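Local coordinates for phospholethanolamine N-methyltransferase 2 (Haemonchus contortus, PDB 4KRI), which probably methylates phosphoethanolamine-type substrates at nitrogen with S-adenosylmethionine as methyl donor, in the nematode route to phosphocholine, at residues A[1-9]-A[142-151]; A[231-242]-A[264-275]. All coordinates share one frame; numbering follows the deposited sequence.

Overall arrangement
Contact 1 holds the N-terminal end of the chain against the turn and helix that follow strand 132-143, whereas contact 2 lies within the Rossmann-like methyltransferase domain, where the S-adenosylhomocysteine loop meets helix 255-268 and strand 273-277. Their centres are about 18 Å apart. The two touch where strands 132-143 and 273-277 run antiparallel as neighbours: Glu143 OE1 lies 2.9 Å from Tyr275 N, a probable hydrogen bond, and Leu145 packs on Thr274. Contact 2 includes Val231 and Gly232 of the cofactor pocket, and its Ile233 side chain is about 10 Å from the bound phosphomonomethylethanolamine. In contact 1, the side chain of Asn142 is about 12 Å from the bound S-adenosyl-L-homocysteine (SAH).

Contact 1. Residues A[1-9]-A[142-151]; sequences ASMPAVERQ and NEVLDSVYVH
The start of helix 5-18 (residues 5-9) and helix 145-151 run nearly antiparallel, the axes of these segments 9.8 Å apart at closest approach and 152° between directions, with Val6 opposite Asp146. This antiparallel helix pair sets helix 5-18 against helix 145-151, which follows strand 132-143 with Val144 at the N-cap. Gln9 clamps the turn with both ends of its amide. Its CG stands opposite the backbone N (chi1 -168°) and the chain then runs extended, bringing the amide to the turn: Gln9 OE1 accepts from Leu145 N at 2.9 Å, in the carbonyl plane on a lone pair, while NE2 donates to Glu143 O at 2.9 Å. A water also donates to OE1 and accepts from Asp146 N. One turn earlier in the helix, Val6 CG2 packs 3.5 Å from Asp146 CB and 3.7 Å from Val144 CG1, the valines crossing at about a right angle. Asp146 OD2 accepts from two waters, one linking it to Ala1 O and the other to the hydroxyls of Ser2 and Ser147; Ser2 OG also bonds Arg103. At the poorly ordered Ala1, His151 NE2 donates to Ala1 O at 2.6 Å; the donor sits above the carbonyl plane.

Contact 2. Residues A[231-242]-A[264-275]; sequences VGIGGGARQAAS and RVHKEKDARVTY. With SAH (S-adenosyl-L-homocysteine), chain D.
A single carboxylate oxygen, Glu268 OE1, takes both terminal nitrogens of Arg238 in an end-on salt bridge, NH2 at 2.6 Å and NH1 at 2.8 Å. NH2 meets its anti lone pair, and the guanidinium and carboxylate planes stand 60° apart. With chi1 at -68°, anti to the carbonyl carbon, Arg238 CG comes 3.6 Å from Tyr275 OH; bends at chi2 and chi3 then carry the guanidinium to Glu268 and against Val265, whose CG2 lies over one face. Two waters lie in plane at the guanidinium edge: one accepts from NH1 and bonds Tyr275 OH, while the other accepts from NE and donates to Asp270 OD2 and to the backbone O of Arg238. Asp270 is itself held side-on by Arg272, and its OD1 also accepts from Arg272 N in an Asx turn. Ala241 O lies over one face of the Arg272 guanidinium, 3.3 Å from its plane. From the same residue, Ala241 CB packs 3.6 Å from Val273 CG2. Val231 meets the Tyr275 ring with CG2 at its edge, and Tyr275 OH packs directly on the glycine backbone, 3.5 Å from Gly234 CA. On the cofactor side, Gly232 CA passes 3.6 Å from CB of S-adenosylhomocysteine. The turn 231-234 leading into helix 235-244 is consistent with the glycine-rich cofactor loop of class I, Rossmann-like methyltransferases.

Contact 1. Residues A[1-9]-A[142-151]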
loop_
_atom_site.group_PDB
_atom_site.type_symbol
_atom_site.label_atom_id
_atom_site.label_comp_id
_atom_site.label_asym_id
_atom_site.label_seq_id
_atom_site.Cartn_x
_atom_site.Cartn_y
_atom_site.Cartn_z
ATOM N N ALA A 1 -3.304 -16.326 20.128
ATOM C CA ALA A 1 -3.874 -15.968 21.424
ATOM C C ALA A 1 -4.357 -14.513 21.425
ATOM O O ALA A 1 -3.731 -13.641 22.035
ATOM C CB ALA A 1 -2.854 -16.202 22.534
ATOM N N SER A 2 -5.479 -14.266 20.749
ATOM C CA SER A 2 -5.971 -12.905 20.514
ATOM C C SER A 2 -6.869 -12.351 21.627
ATOM O O SER A 2 -7.258 -13.063 22.553
ATOM C CB SER A 2 -6.714 -12.825 19.173
ATOM O OG SER A 2 -5.856 -13.087 18.075
ATOM N N MET A 3 -7.193 -11.067 21.520
ATOM C CA MET A 3 -8.062 -10.402 22.486
ATOM C C MET A 3 -9.202 -9.666 21.770
ATOM O O MET A 3 -9.138 -9.486 20.556
ATOM C CB MET A 3 -7.234 -9.472 23.376
ATOM C CG MET A 3 -6.640 -10.203 24.570
ATOM S SD MET A 3 -5.598 -9.182 25.619
ATOM C CE MET A 3 -4.511 -8.450 24.400
ATOM N N PRO A 4 -10.259 -9.271 22.512
ATOM C CA PRO A 4 -11.431 -8.603 21.919
ATOM C C PRO A 4 -11.113 -7.412 21.020
ATOM O O PRO A 4 -11.931 -7.054 20.169
ATOM C CB PRO A 4 -12.241 -8.150 23.145
ATOM C CG PRO A 4 -11.412 -8.522 24.350
ATOM C CD PRO A 4 -10.518 -9.621 23.919
ATOM N N ALA A 5 -9.942 -6.802 21.195
ATOM C CA ALA A 5 -9.505 -5.742 20.294
ATOM C C ALA A 5 -9.483 -6.212 18.842
ATOM O O ALA A 5 -9.700 -5.412 17.924
ATOM C CB ALA A 5 -8.129 -5.210 20.708
ATOM N N VAL A 6 -9.225 -7.502 18.621
ATOM C CA VAL A 6 -9.180 -8.013 17.253
ATOM C C VAL A 6 -10.540 -7.949 16.562
ATOM O O VAL A 6 -10.646 -7.487 15.419
ATOM C CB VAL A 6 -8.672 -9.450 17.202
ATOM C CG1 VAL A 6 -8.737 -9.967 15.772
ATOM C CG2 VAL A 6 -7.251 -9.497 17.693
ATOM N N GLU A 7 -11.581 -8.417 17.245
ATOM C CA GLU A 7 -12.912 -8.394 16.646
ATOM C C GLU A 7 -13.380 -6.969 16.383
ATOM O O GLU A 7 -14.067 -6.709 15.392
ATOM C CB GLU A 7 -13.923 -9.161 17.503
ATOM C CG GLU A 7 -13.796 -10.667 17.385
ATOM C CD GLU A 7 -12.620 -11.231 18.148
ATOM O OE1 GLU A 7 -12.279 -10.682 19.214
ATOM O OE2 GLU A 7 -12.040 -12.237 17.687
ATOM N N ARG A 8 -13.004 -6.037 17.257
ATOM C CA ARG A 8 -13.356 -4.647 17.009
ATOM C C ARG A 8 -12.681 -4.136 15.745
ATOM O O ARG A 8 -13.297 -3.410 14.966
ATOM C CB ARG A 8 -13.051 -3.765 18.220
ATOM C CG ARG A 8 -14.055 -4.015 19.355
ATOM C CD ARG A 8 -13.897 -3.038 20.490
ATOM N NE ARG A 8 -14.095 -1.659 20.061
ATOM C CZ ARG A 8 -15.251 -1.003 20.124
ATOM N NH1 ARG A 8 -16.345 -1.598 20.597
ATOM N NH2 ARG A 8 -15.311 0.257 19.719
ATOM N N GLN A 9 -11.434 -4.543 15.516
ATOM C CA GLN A 9 -10.749 -4.113 14.302
ATOM C C GLN A 9 -11.381 -4.724 13.042
ATOM O O GLN A 9 -11.467 -4.056 12.007
ATOM C CB GLN A 9 -9.240 -4.428 14.374
ATOM C CG GLN A 9 -8.460 -3.746 13.267
ATOM C CD GLN A 9 -7.009 -4.185 13.160
ATOM O OE1 GLN A 9 -6.481 -4.890 14.028
ATOM N NE2 GLN A 9 -6.355 -3.766 12.080
ATOM N N ASN A 142 -4.910 -5.278 5.732
ATOM C CA ASN A 142 -4.381 -4.667 6.939
ATOM C C ASN A 142 -3.731 -5.703 7.828
ATOM O O ASN A 142 -3.977 -6.904 7.686
ATOM C CB ASN A 142 -5.494 -3.993 7.743
ATOM C CG ASN A 142 -5.977 -2.709 7.108
ATOM O OD1 ASN A 142 -5.319 -1.664 7.210
ATOM N ND2 ASN A 142 -7.155 -2.766 6.483
ATOM N N GLU A 143 -2.909 -5.234 8.754
ATOM C CA GLU A 143 -2.405 -6.107 9.813
ATOM C C GLU A 143 -3.341 -6.066 11.003
ATOM O O GLU A 143 -3.883 -5.004 11.332
ATOM C CB GLU A 143 -1.026 -5.641 10.288
ATOM C CG GLU A 143 0.055 -5.664 9.223
ATOM C CD GLU A 143 1.368 -5.110 9.752
ATOM O OE1 GLU A 143 1.418 -3.895 10.006
ATOM O OE2 GLU A 143 2.340 -5.879 9.961
ATOM N N VAL A 144 -3.506 -7.214 11.664
ATOM C CA VAL A 144 -4.187 -7.251 12.947
ATOM C C VAL A 144 -3.284 -6.583 13.979
ATOM O O VAL A 144 -2.183 -7.067 14.256
ATOM C CB VAL A 144 -4.465 -8.698 13.404
ATOM C CG1 VAL A 144 -5.175 -8.702 14.766
ATOM C CG2 VAL A 144 -5.307 -9.402 12.368
ATOM N N LEU A 145 -3.723 -5.459 14.532
ATOM C CA LEU A 145 -2.825 -4.647 15.360
ATOM C C LEU A 145 -2.563 -5.286 16.724
ATOM O O LEU A 145 -1.467 -5.149 17.285
ATOM C CB LEU A 145 -3.356 -3.209 15.493
ATOM C CG LEU A 145 -3.324 -2.453 14.164
ATOM C CD1 LEU A 145 -4.023 -1.109 14.284
ATOM C CD2 LEU A 145 -1.893 -2.264 13.697
ATOM N N ASP A 146 -3.551 -6.002 17.248
ATOM C CA ASP A 146 -3.369 -6.708 18.501
ATOM C C ASP A 146 -2.171 -7.630 18.371
ATOM O O ASP A 146 -1.391 -7.797 19.308
ATOM C CB ASP A 146 -4.621 -7.523 18.810
ATOM C CG ASP A 146 -4.606 -8.102 20.184
ATOM O OD1 ASP A 146 -4.913 -7.355 21.145
ATOM O OD2 ASP A 146 -4.295 -9.313 20.311
ATOM N N SER A 147 -2.021 -8.231 17.203
ATOM C CA SER A 147 -0.962 -9.222 17.031
ATOM C C SER A 147 0.408 -8.555 16.982
ATOM O O SER A 147 1.389 -9.119 17.458
ATOM C CB SER A 147 -1.215 -10.049 15.768
ATOM O OG SER A 147 -2.406 -10.796 15.934
ATOM N N VAL A 148 0.470 -7.346 16.425
ATOM C CA VAL A 148 1.725 -6.605 16.435
ATOM C C VAL A 148 2.132 -6.247 17.857
ATOM O O VAL A 148 3.284 -6.463 18.276
ATOM C CB VAL A 148 1.606 -5.299 15.613
ATOM C CG1 VAL A 148 2.887 -4.475 15.769
ATOM C CG2 VAL A 148 1.355 -5.617 14.130
ATOM N N TYR A 149 1.187 -5.706 18.617
ATOM C CA TYR A 149 1.520 -5.109 19.906
ATOM C C TYR A 149 1.649 -6.098 21.060
ATOM O O TYR A 149 2.329 -5.799 22.030
ATOM C CB TYR A 149 0.504 -4.020 20.266
ATOM C CG TYR A 149 0.479 -2.913 19.234
ATOM C CD1 TYR A 149 1.650 -2.313 18.802
ATOM C CD2 TYR A 149 -0.720 -2.471 18.702
ATOM C CE1 TYR A 149 1.623 -1.297 17.856
ATOM C CE2 TYR A 149 -0.756 -1.464 17.756
ATOM C CZ TYR A 149 0.416 -0.875 17.341
ATOM O OH TYR A 149 0.376 0.144 16.394
ATOM N N VAL A 150 0.986 -7.252 20.950
ATOM C CA VAL A 150 0.972 -8.247 22.031
ATOM C C VAL A 150 1.850 -9.456 21.706
ATOM O O VAL A 150 2.450 -10.075 22.601
ATOM C CB VAL A 150 -0.476 -8.707 22.333
ATOM C CG1 VAL A 150 -0.501 -9.816 23.400
ATOM C CG2 VAL A 150 -1.313 -7.524 22.784
ATOM N N HIS A 151 1.930 -9.794 20.428
ATOM C CA HIS A 151 2.620 -11.024 20.025
ATOM C C HIS A 151 3.811 -10.839 19.085
ATOM O O HIS A 151 4.354 -11.828 18.575
ATOM C CB HIS A 151 1.619 -11.988 19.380
ATOM C CG HIS A 151 0.501 -12.386 20.286
ATOM N ND1 HIS A 151 0.707 -13.099 21.449
ATOM C CD2 HIS A 151 -0.835 -12.184 20.199
ATOM C CE1 HIS A 151 -0.452 -13.306 22.046
ATOM N NE2 HIS A 151 -1.404 -12.766 21.306
HETATM O O HOH W 1 -3.997 -10.975 22.386
HETATM O O HOH W 2 -3.761 -11.188 18.370
HETATM O O HOH W 3 -6.472 -5.266 16.689
#

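Contact 2. Residues A[231-242]-A[264-275]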
loop_
_atom_site.group_PDB
_atom_site.type_symbol
_atom_site.label_atom_id
_atom_site.label_comp_id
_atom_site.label_asym_id
_atom_site.label_seq_id
_atom_site.Cartn_x
_atom_site.Cartn_y
_atom_site.Cartn_z
ATOM N N VAL A 231 5.098 3.547 0.549
ATOM C CA VAL A 231 6.205 3.225 1.436
ATOM C C VAL A 231 7.209 2.217 0.845
ATOM O O VAL A 231 8.314 2.051 1.373
ATOM C CB VAL A 231 5.637 2.754 2.798
ATOM C CG1 VAL A 231 5.053 1.352 2.687
ATOM C CG2 VAL A 231 6.692 2.842 3.888
ATOM N N GLY A 232 6.843 1.567 -0.260
ATOM C CA GLY A 232 7.767 0.691 -0.966
ATOM C C GLY A 232 8.181 -0.488 -0.097
ATOM O O GLY A 232 7.337 -1.111 0.541
ATOM N N ILE A 233 9.483 -0.775 -0.039
ATOM C CA ILE A 233 9.948 -1.885 0.789
ATOM C C ILE A 233 10.310 -1.469 2.211
ATOM O O ILE A 233 10.857 -2.269 2.979
ATOM C CB ILE A 233 11.097 -2.678 0.134
ATOM C CG1 ILE A 233 12.326 -1.798 -0.085
ATOM C CG2 ILE A 233 10.635 -3.307 -1.169
ATOM C CD1 ILE A 233 13.507 -2.579 -0.656
ATOM N N GLY A 234 9.982 -0.224 2.565
ATOM C CA GLY A 234 9.881 0.137 3.975
ATOM C C GLY A 234 11.025 0.939 4.579
ATOM O O GLY A 234 10.934 1.375 5.733
ATOM N N GLY A 235 12.100 1.125 3.821
ATOM C CA GLY A 235 13.289 1.774 4.348
ATOM C C GLY A 235 13.052 3.131 4.978
ATOM O O GLY A 235 13.590 3.428 6.051
ATOM N N GLY A 236 12.241 3.947 4.320
ATOM C CA GLY A 236 11.922 5.274 4.823
ATOM C C GLY A 236 11.101 5.251 6.095
ATOM O O GLY A 236 11.379 6.010 7.035
ATOM N N ALA A 237 10.075 4.402 6.137
ATOM C CA ALA A 237 9.258 4.303 7.338
ATOM C C ALA A 237 10.085 3.810 8.512
ATOM O O ALA A 237 9.972 4.324 9.633
ATOM C CB ALA A 237 8.061 3.381 7.117
ATOM N N ARG A 238 10.899 2.790 8.261
ATOM C CA ARG A 238 11.727 2.217 9.306
ATOM C C ARG A 238 12.734 3.240 9.831
ATOM O O ARG A 238 13.045 3.265 11.026
ATOM C CB ARG A 238 12.428 0.950 8.788
ATOM C CG ARG A 238 11.453 -0.217 8.528
ATOM C CD ARG A 238 10.907 -0.790 9.825
ATOM N NE ARG A 238 12.014 -1.307 10.634
ATOM C CZ ARG A 238 12.640 -2.455 10.402
ATOM N NH1 ARG A 238 12.261 -3.238 9.398
ATOM N NH2 ARG A 238 13.649 -2.831 11.180
ATOM N N GLN A 239 13.232 4.084 8.933
ATOM C CA GLN A 239 14.173 5.141 9.300
ATOM C C GLN A 239 13.524 6.266 10.108
ATOM O O GLN A 239 14.108 6.774 11.069
ATOM C CB GLN A 239 14.797 5.734 8.039
ATOM C CG GLN A 239 15.802 6.827 8.317
ATOM C CD GLN A 239 16.329 7.425 7.028
ATOM O OE1 GLN A 239 15.555 7.719 6.122
ATOM N NE2 GLN A 239 17.640 7.595 6.936
ATOM N N ALA A 240 12.321 6.661 9.708
ATOM C CA ALA A 240 11.571 7.658 10.476
ATOM C C ALA A 240 11.351 7.175 11.908
ATOM O O ALA A 240 11.483 7.944 12.875
ATOM C CB ALA A 240 10.238 7.972 9.787
ATOM N N ALA A 241 11.035 5.889 12.054
ATOM C CA ALA A 241 10.818 5.335 13.375
ATOM C C ALA A 241 12.141 5.238 14.135
ATOM O O ALA A 241 12.222 5.621 15.311
ATOM C CB ALA A 241 10.152 3.964 13.289
ATOM N N SER A 242 13.184 4.726 13.489
ATOM C CA SER A 242 14.411 4.454 14.248
ATOM C C SER A 242 15.192 5.724 14.592
ATOM O O SER A 242 15.830 5.797 15.642
ATOM C CB SER A 242 15.311 3.455 13.521
ATOM O OG SER A 242 15.743 3.995 12.290
ATOM N N ARG A 264 10.468 -7.898 6.488
ATOM C CA ARG A 264 11.596 -7.292 7.180
ATOM C C ARG A 264 11.240 -6.745 8.556
ATOM O O ARG A 264 12.002 -6.905 9.504
ATOM C CB ARG A 264 12.287 -6.267 6.287
ATOM C CG ARG A 264 13.037 -6.949 5.154
ATOM C CD ARG A 264 13.691 -5.975 4.206
ATOM N NE ARG A 264 14.188 -6.685 3.030
ATOM C CZ ARG A 264 14.873 -6.119 2.043
ATOM N NH1 ARG A 264 15.168 -4.829 2.085
ATOM N NH2 ARG A 264 15.276 -6.858 1.014
ATOM N N VAL A 265 10.073 -6.135 8.693
ATOM C CA VAL A 265 9.698 -5.661 10.017
ATOM C C VAL A 265 9.321 -6.825 10.936
ATOM O O VAL A 265 9.592 -6.774 12.137
ATOM C CB VAL A 265 8.593 -4.566 9.983
ATOM C CG1 VAL A 265 7.250 -5.168 9.592
ATOM C CG2 VAL A 265 8.494 -3.884 11.361
ATOM N N HIS A 266 8.730 -7.890 10.386
ATOM C CA HIS A 266 8.385 -9.048 11.200
ATOM C C HIS A 266 9.645 -9.719 11.758
ATOM O O HIS A 266 9.662 -10.220 12.883
ATOM C CB HIS A 266 7.555 -10.053 10.390
ATOM C CG HIS A 266 7.143 -11.264 11.156
ATOM N ND1 HIS A 266 6.053 -11.285 12.003
ATOM C CD2 HIS A 266 7.674 -12.513 11.203
ATOM C CE1 HIS A 266 5.932 -12.487 12.536
ATOM N NE2 HIS A 266 6.900 -13.252 12.063
ATOM N N LYS A 267 10.699 -9.729 10.962
ATOM C CA LYS A 267 11.942 -10.349 11.410
ATOM C C LYS A 267 12.731 -9.474 12.375
ATOM O O LYS A 267 13.297 -9.971 13.355
ATOM C CB LYS A 267 12.805 -10.721 10.209
ATOM C CG LYS A 267 12.231 -11.884 9.427
ATOM C CD LYS A 267 13.229 -12.428 8.417
ATOM C CE LYS A 267 12.641 -13.603 7.643
ATOM N NZ LYS A 267 13.139 -13.618 6.242
ATOM N N GLU A 268 12.746 -8.174 12.107
ATOM C CA GLU A 268 13.591 -7.233 12.847
ATOM C C GLU A 268 12.881 -6.659 14.077
ATOM O O GLU A 268 13.514 -6.379 15.100
ATOM C CB GLU A 268 14.074 -6.127 11.903
ATOM C CG GLU A 268 15.102 -6.637 10.871
ATOM C CD GLU A 268 15.234 -5.771 9.618
ATOM O OE1 GLU A 268 14.677 -4.652 9.568
ATOM O OE2 GLU A 268 15.913 -6.219 8.663
ATOM N N LYS A 269 11.563 -6.505 13.958
ATOM C CA LYS A 269 10.667 -6.120 15.063
ATOM C C LYS A 269 10.821 -4.652 15.520
ATOM O O LYS A 269 11.794 -4.276 16.178
ATOM C CB LYS A 269 10.755 -7.119 16.223
ATOM C CG LYS A 269 10.637 -8.582 15.741
ATOM C CD LYS A 269 10.065 -9.521 16.790
ATOM C CE LYS A 269 9.841 -10.930 16.216
ATOM N NZ LYS A 269 8.668 -11.043 15.267
ATOM N N ASP A 270 9.864 -3.817 15.124
ATOM C CA ASP A 270 9.796 -2.451 15.619
ATOM C C ASP A 270 8.316 -2.084 15.673
ATOM O O ASP A 270 7.699 -1.853 14.628
ATOM C CB ASP A 270 10.561 -1.501 14.691
ATOM C CG ASP A 270 10.678 -0.079 15.257
ATOM O OD1 ASP A 270 9.800 0.340 16.046
ATOM O OD2 ASP A 270 11.661 0.614 14.919
ATOM N N ALA A 271 7.753 -2.030 16.883
ATOM C CA ALA A 271 6.314 -1.808 17.034
ATOM C C ALA A 271 5.867 -0.400 16.664
ATOM O O ALA A 271 4.664 -0.120 16.664
ATOM C CB ALA A 271 5.835 -2.156 18.437
ATOM N N ARG A 272 6.811 0.478 16.333
ATOM C CA ARG A 272 6.434 1.815 15.843
ATOM C C ARG A 272 5.934 1.793 14.416
ATOM O O ARG A 272 5.335 2.761 13.948
ATOM C CB ARG A 272 7.622 2.791 15.950
ATOM C CG ARG A 272 7.886 3.150 17.422
ATOM C CD ARG A 272 9.235 3.818 17.638
ATOM N NE ARG A 272 10.356 3.011 17.160
ATOM C CZ ARG A 272 11.620 3.220 17.509
ATOM N NH1 ARG A 272 11.916 4.181 18.377
ATOM N NH2 ARG A 272 12.582 2.454 17.015
ATOM N N VAL A 273 6.162 0.685 13.720
ATOM C CA VAL A 273 5.897 0.635 12.292
ATOM C C VAL A 273 4.835 -0.388 11.929
ATOM O O VAL A 273 4.929 -1.544 12.309
ATOM C CB VAL A 273 7.171 0.281 11.532
ATOM C CG1 VAL A 273 6.878 0.140 10.036
ATOM C CG2 VAL A 273 8.208 1.367 11.755
ATOM N N THR A 274 3.824 0.045 11.185
ATOM C CA THR A 274 2.794 -0.873 10.695
ATOM C C THR A 274 2.568 -0.559 9.212
ATOM O O THR A 274 2.958 0.509 8.747
ATOM C CB THR A 274 1.483 -0.748 11.487
ATOM O OG1 THR A 274 1.016 0.611 11.430
ATOM C CG2 THR A 274 1.692 -1.208 12.968
ATOM N N TYR A 275 1.954 -1.489 8.483
ATOM C CA TYR A 275 1.793 -1.367 7.033
ATOM C C TYR A 275 0.395 -1.793 6.579
ATOM O O TYR A 275 -0.262 -2.592 7.247
ATOM C CB TYR A 275 2.817 -2.260 6.328
ATOM C CG TYR A 275 4.268 -1.867 6.512
ATOM C CD1 TYR A 275 4.725 -0.618 6.120
ATOM C CD2 TYR A 275 5.185 -2.762 7.046
ATOM C CE1 TYR A 275 6.065 -0.261 6.259
ATOM C CE2 TYR A 275 6.531 -2.413 7.190
ATOM C CZ TYR A 275 6.954 -1.166 6.812
ATOM O OH TYR A 275 8.294 -0.846 6.946
HETATM N N SAH D . 8.850 5.697 -0.537
HETATM C CA SAH D . 9.661 4.487 -0.826
HETATM C CB SAH D . 9.128 3.784 -2.136
HETATM C CG SAH D . 9.307 4.525 -3.457
HETATM S SD SAH D . 8.599 3.613 -4.866
HETATM C C SAH D . 11.107 4.792 -0.841
HETATM O O SAH D . 11.504 5.911 -0.548
HETATM O OXT SAH D . 11.905 3.872 -0.920
HETATM C "C5'" SAH D . 6.917 4.210 -5.119
HETATM C "C4'" SAH D . 5.899 3.461 -4.465
HETATM O "O4'" SAH D . 4.646 4.186 -4.579
HETATM C "C3'" SAH D . 5.669 2.174 -5.160
HETATM O "O3'" SAH D . 5.909 1.123 -4.249
HETATM C "C2'" SAH D . 4.264 2.187 -5.569
HETATM O "O2'" SAH D . 3.647 0.926 -5.449
HETATM C "C1'" SAH D . 3.667 3.200 -4.648
HETATM N N9 SAH D . 2.348 3.735 -5.134
HETATM C C8 SAH D . 2.089 4.294 -6.338
HETATM N N7 SAH D . 0.816 4.702 -6.343
HETATM C C5 SAH D . 0.268 4.424 -5.141
HETATM C C6 SAH D . -1.008 4.626 -4.600
HETATM N N6 SAH D . -2.017 5.213 -5.331
HETATM N N1 SAH D . -1.226 4.217 -3.330
HETATM C C2 SAH D . -0.263 3.642 -2.603
HETATM N N3 SAH D . 0.974 3.442 -3.093
HETATM C C4 SAH D . 1.259 3.809 -4.357
HETATM O O HOH W 4 10.047 -2.880 7.113
HETATM O O HOH W 5 12.435 0.870 12.294
#